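Putative uncharacterized protein tcp24 (Actinoplanes teichomyceticus, PDB 4Q38) probably transfers long-chain acyl groups from acyl-CoA to the amino sugar of the teicoplanin glycopeptide scaffold, as an N-acyltransferase with a GNAT-like C-terminal domain. Local coordinates at residues D17-T20 / V21-L25; A85-W88 / L89-T93. All blocks are in the same frame, centred on the assembly; numbering follows the deposited sequence.

Interaction 1. Residues D17-T20 / V21-L25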
loop_
_atom_site.group_PDB
_atom_site.type_symbol
_atom_site.label_atom_id
_atom_site.label_comp_id
_atom_site.label_asym_id
_atom_site.label_seq_id
_atom_site.Cartn_x
_atom_site.Cartn_y
_atom_site.Cartn_z
ATOM N N ASP A 17 -2.967 -9.173 28.711
ATOM C CA ASP A 17 -1.524 -9.252 28.564
ATOM C C ASP A 17 -1.159 -9.756 27.158
ATOM O O ASP A 17 -1.914 -10.536 26.571
ATOM C CB ASP A 17 -0.903 -10.087 29.698
ATOM C CG ASP A 17 -0.299 -11.384 29.215
ATOM O OD1 ASP A 17 -1.056 -12.339 28.980
ATOM O OD2 ASP A 17 0.942 -11.447 29.078
ATOM N N PRO A 18 -0.007 -9.301 26.613
ATOM C CA PRO A 18 0.361 -9.576 25.214
ATOM C C PRO A 18 0.383 -11.061 24.860
ATOM O O PRO A 18 -0.015 -11.429 23.757
ATOM C CB PRO A 18 1.770 -8.986 25.081
ATOM C CG PRO A 18 1.919 -8.042 26.216
ATOM C CD PRO A 18 1.039 -8.536 27.321
ATOM N N GLU A 19 0.852 -11.897 25.787
ATOM C CA GLU A 19 0.845 -13.348 25.595
ATOM C C GLU A 19 -0.562 -13.927 25.449
ATOM O O GLU A 19 -0.774 -14.816 24.629
ATOM C CB GLU A 19 1.609 -14.070 26.717
ATOM C CG GLU A 19 3.093 -14.254 26.431
ATOM C CD GLU A 19 3.354 -15.036 25.151
ATOM O OE1 GLU A 19 3.077 -16.259 25.114
ATOM O OE2 GLU A 19 3.840 -14.426 24.175
ATOM N N THR A 20 -1.504 -13.419 26.242
ATOM C CA THR A 20 -2.901 -13.850 26.183
ATOM C C THR A 20 -3.536 -13.430 24.853
ATOM O O THR A 20 -4.235 -14.221 24.215
ATOM C CB THR A 20 -3.709 -13.312 27.388
ATOM O OG1 THR A 20 -3.087 -13.752 28.601
ATOM C CG2 THR A 20 -5.148 -13.817 27.372
ATOM N N VAL A 21 -3.267 -12.192 24.441
ATOM C CA VAL A 21 -3.691 -11.688 23.134
ATOM C C VAL A 21 -3.120 -12.575 22.029
ATOM O O VAL A 21 -3.870 -13.078 21.183
ATOM C CB VAL A 21 -3.279 -10.207 22.938
ATOM C CG1 VAL A 21 -3.570 -9.732 21.523
ATOM C CG2 VAL A 21 -3.992 -9.318 23.946
ATOM N N ARG A 22 -1.806 -12.802 22.064
ATOM C CA ARG A 22 -1.127 -13.607 21.044
ATOM C C ARG A 22 -1.766 -14.988 20.891
ATOM O O ARG A 22 -2.042 -15.434 19.775
ATOM C CB ARG A 22 0.362 -13.765 21.374
ATOM C CG ARG A 22 1.178 -14.340 20.226
ATOM C CD ARG A 22 2.624 -14.617 20.630
ATOM N NE ARG A 22 2.731 -15.647 21.666
ATOM C CZ ARG A 22 2.620 -16.957 21.449
ATOM N NH1 ARG A 22 2.383 -17.427 20.228
ATOM N NH2 ARG A 22 2.740 -17.801 22.466
ATOM N N ILE A 23 -2.002 -15.644 22.030
ATOM C CA ILE A 23 -2.544 -17.004 22.060
ATOM C C ILE A 23 -4.010 -17.025 21.609
ATOM O O ILE A 23 -4.394 -17.858 20.788
ATOM C CB ILE A 23 -2.332 -17.660 23.452
ATOM C CG1 ILE A 23 -0.835 -17.934 23.676
ATOM C CG2 ILE A 23 -3.128 -18.952 23.580
ATOM C CD1 ILE A 23 -0.430 -18.130 25.128
ATOM N N ALA A 24 -4.805 -16.090 22.118
ATOM C CA ALA A 24 -6.218 -15.960 21.726
ATOM C C ALA A 24 -6.389 -15.778 20.223
ATOM O O ALA A 24 -7.259 -16.404 19.614
ATOM C CB ALA A 24 -6.878 -14.803 22.466
ATOM N N LEU A 25 -5.557 -14.924 19.625
ATOM C CA LEU A 25 -5.706 -14.595 18.208
ATOM C C LEU A 25 -5.031 -15.610 17.293
ATOM O O LEU A 25 -5.253 -15.604 16.077
ATOM C CB LEU A 25 -5.218 -13.166 17.918
ATOM C CG LEU A 25 -5.936 -12.026 18.645
ATOM C CD1 LEU A 25 -5.280 -10.689 18.340
ATOM C CD2 LEU A 25 -7.428 -11.961 18.334
#
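E19 and R22 pair one turn apart near the start of helix 18-25. Their side chains lie alongside each other and point the same way. R22 grips the carboxylate side-on with two nitrogens, one to each oxygen. R22 NE donates to E19 OE2 at 3.0 Å, and R22 NH2 to E19 OE1 at 3.1 Å. Both oxygens are met on their syn side, and the two planes are 30° apart. The R22 chain runs out with CG anti to the backbone N, then bends at chi3 (64°), which turns the NE edge of the guanidinium to the acid. R22 NH1 also bonds to the carbonyl of L27, a second partner for the group.

The T20 side chain bonds to D17, while T20 O accepts from A24 N at 2.9 Å. D17 OD1 accepts from T20 N at 3.0 Å and from T20 OG1 at 2.5 Å. A weak bond from E19 N reaches D17 OD2. V21 N donates to D17 O at 3.0 Å, and R22 N to P18 O at 2.8 Å. V21 is the buried residue here: its CG2 lies 3.6 Å from D17 O, and its side chain faces helix 84-98. P18 and R22 rest on L35 of helix 32-41. This is a helix N-terminus with an aspartate N-cap, proline at the first helical position, and an i to i+3 Glu-Arg salt bridge.

Interaction 2. Residues A85-W88 / L89-T93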
loop_
_atom_site.group_PDB
_atom_site.type_symbol
_atom_site.label_atom_id
_atom_site.label_comp_id
_atom_site.label_asym_id
_atom_site.label_seq_id
_atom_site.Cartn_x
_atom_site.Cartn_y
_atom_site.Cartn_z
ATOM N N ALA A 85 -9.473 -9.438 22.845
ATOM C CA ALA A 85 -8.097 -9.574 22.366
ATOM C C ALA A 85 -7.928 -8.772 21.082
ATOM O O ALA A 85 -6.960 -8.026 20.932
ATOM C CB ALA A 85 -7.744 -11.035 22.132
ATOM N N LEU A 86 -8.890 -8.913 20.172
ATOM C CA LEU A 86 -8.874 -8.166 18.924
ATOM C C LEU A 86 -8.933 -6.657 19.184
ATOM O O LEU A 86 -8.209 -5.883 18.548
ATOM C CB LEU A 86 -10.018 -8.621 18.017
ATOM C CG LEU A 86 -9.879 -8.219 16.544
ATOM C CD1 LEU A 86 -10.459 -9.295 15.644
ATOM C CD2 LEU A 86 -10.537 -6.876 16.283
ATOM N N TRP A 87 -9.781 -6.243 20.127
ATOM C CA TRP A 87 -9.924 -4.829 20.460
ATOM C C TRP A 87 -8.668 -4.256 21.059
ATOM O O TRP A 87 -8.261 -3.144 20.703
ATOM C CB TRP A 87 -11.123 -4.569 21.377
ATOM C CG TRP A 87 -11.591 -3.138 21.270
ATOM C CD1 TRP A 87 -11.207 -2.059 22.060
ATOM C CD2 TRP A 87 -12.509 -2.572 20.271
ATOM N NE1 TRP A 87 -11.821 -0.902 21.646
ATOM C CE2 TRP A 87 -12.611 -1.136 20.573
ATOM C CE3 TRP A 87 -13.237 -3.091 19.198
ATOM C CZ2 TRP A 87 -13.421 -0.281 19.830
ATOM C CZ3 TRP A 87 -14.053 -2.215 18.457
ATOM C CH2 TRP A 87 -14.139 -0.845 18.767
ATOM N N TRP A 88 -8.044 -5.011 21.964
ATOM C CA TRP A 88 -6.763 -4.632 22.569
ATOM C C TRP A 88 -5.758 -4.293 21.496
ATOM O O TRP A 88 -5.083 -3.257 21.556
ATOM C CB TRP A 88 -6.246 -5.784 23.423
ATOM C CG TRP A 88 -4.958 -5.529 24.180
ATOM C CD1 TRP A 88 -4.824 -5.088 25.498
ATOM C CD2 TRP A 88 -3.576 -5.738 23.708
ATOM N NE1 TRP A 88 -3.505 -4.999 25.853
ATOM C CE2 TRP A 88 -2.701 -5.372 24.830
ATOM C CE3 TRP A 88 -2.997 -6.170 22.509
ATOM C CZ2 TRP A 88 -1.313 -5.438 24.737
ATOM C CZ3 TRP A 88 -1.597 -6.229 22.426
ATOM C CH2 TRP A 88 -0.775 -5.875 23.515
ATOM N N LEU A 89 -5.678 -5.162 20.494
ATOM C CA LEU A 89 -4.730 -5.019 19.384
ATOM C C LEU A 89 -5.086 -3.872 18.433
ATOM O O LEU A 89 -4.201 -3.169 17.948
ATOM C CB LEU A 89 -4.646 -6.331 18.615
ATOM C CG LEU A 89 -3.528 -6.441 17.584
ATOM C CD1 LEU A 89 -2.171 -6.385 18.268
ATOM C CD2 LEU A 89 -3.691 -7.722 16.793
ATOM N N LEU A 90 -6.375 -3.695 18.173
ATOM C CA LEU A 90 -6.866 -2.606 17.336
ATOM C C LEU A 90 -6.504 -1.226 17.894
ATOM O O LEU A 90 -6.073 -0.351 17.149
ATOM C CB LEU A 90 -8.383 -2.719 17.155
ATOM C CG LEU A 90 -9.130 -1.557 16.500
ATOM C CD1 LEU A 90 -8.749 -1.407 15.032
ATOM C CD2 LEU A 90 -10.633 -1.763 16.663
ATOM N N GLU A 91 -6.687 -1.043 19.200
ATOM C CA GLU A 91 -6.359 0.214 19.870
ATOM C C GLU A 91 -4.879 0.549 19.769
ATOM O O GLU A 91 -4.512 1.673 19.430
ATOM C CB GLU A 91 -6.719 0.140 21.358
ATOM C CG GLU A 91 -8.202 0.116 21.656
ATOM C CD GLU A 91 -8.473 0.174 23.144
ATOM O OE1 GLU A 91 -7.977 -0.705 23.886
ATOM O OE2 GLU A 91 -9.188 1.102 23.565
ATOM N N ARG A 92 -4.043 -0.433 20.092
ATOM C CA ARG A 92 -2.591 -0.252 20.138
ATOM C C ARG A 92 -1.953 -0.151 18.750
ATOM O O ARG A 92 -0.994 0.586 18.572
ATOM C CB ARG A 92 -1.933 -1.355 20.968
ATOM C CG ARG A 92 -2.099 -1.106 22.460
ATOM C CD ARG A 92 -2.272 -2.375 23.269
ATOM N NE ARG A 92 -2.724 -2.046 24.627
ATOM C CZ ARG A 92 -3.997 -1.872 24.984
ATOM N NH1 ARG A 92 -4.975 -2.018 24.099
ATOM N NH2 ARG A 92 -4.299 -1.556 26.244
ATOM N N THR A 93 -2.498 -0.884 17.786
ATOM C CA THR A 93 -2.016 -0.825 16.401
ATOM C C THR A 93 -2.323 0.554 15.823
ATOM O O THR A 93 -1.476 1.173 15.164
ATOM C CB THR A 93 -2.644 -1.943 15.543
ATOM O OG1 THR A 93 -2.254 -3.208 16.077
ATOM C CG2 THR A 93 -2.173 -1.869 14.084
HETATM O O HOH W 1 -11.879 2.072 22.279
#
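W88 and R92 stack one turn apart on helix 84-98. The R92 guanidinium lies flat over one face of the indole, with centres 3.5 Å apart and planes at 6°. R92 CZ sits over the five-membered ring in a cation-pi contact. R92 CD covers the six-membered ring of the same indole, 3.5 Å from its centroid, as a CH-pi contact. W88 has CG anti to its backbone N (chi1 -177°), which swings the ring forward along the helix, toward R92. R92 NH1 also donates to W88 O at 2.8 Å, in the guanidinium plane, and this bond limits rotation of the group. The same NH1 reaches E91 OE1 at 3.3 Å in a salt bridge.

The W88-R92 pair is an i to i+4 contact within one helix of the N-acyltransferase N-terminal domain. The helix is packed between helices 18-25, 32-41 and 125-143.

W87 points along a different flank and meets L90 and E91. L90 CD2 stands over one face of its six-membered ring, 3.9 Å from the centroid. The E91 side chain crosses W87 at about a right angle, with ring and carboxylate planes 49° apart. A water bridges the two: it accepts from W87 NE1 at 3.0 Å, in the ring plane, and donates to E91 OE2 at 3.1 Å. L89 and L90 both pack against F125 of helix 125-143.

How the interactions relate
Interaction 1 spans the N-cap and helix 18-25; interaction 2 lies within helix 84-98. The two helices pack together. The centres of the contacts are about 11 Å apart. V21 CG2 meets W88 CE3 at 3.6 Å, and L25 CD1 meets L89 CD2 at 3.7 Å. Interaction 1 is a surface contact. Its chemistry is polar: charge pairing and capping at a helix start. Interaction 2 is largely buried, and aromatic faces dominate it. Its arginine and glutamate are partly exposed. The two arginines differ in use, one edge-on to a carboxylate, the other flat on an indole. Helix 32-41 touches both. Neither contact lies at the annotated ligand sites.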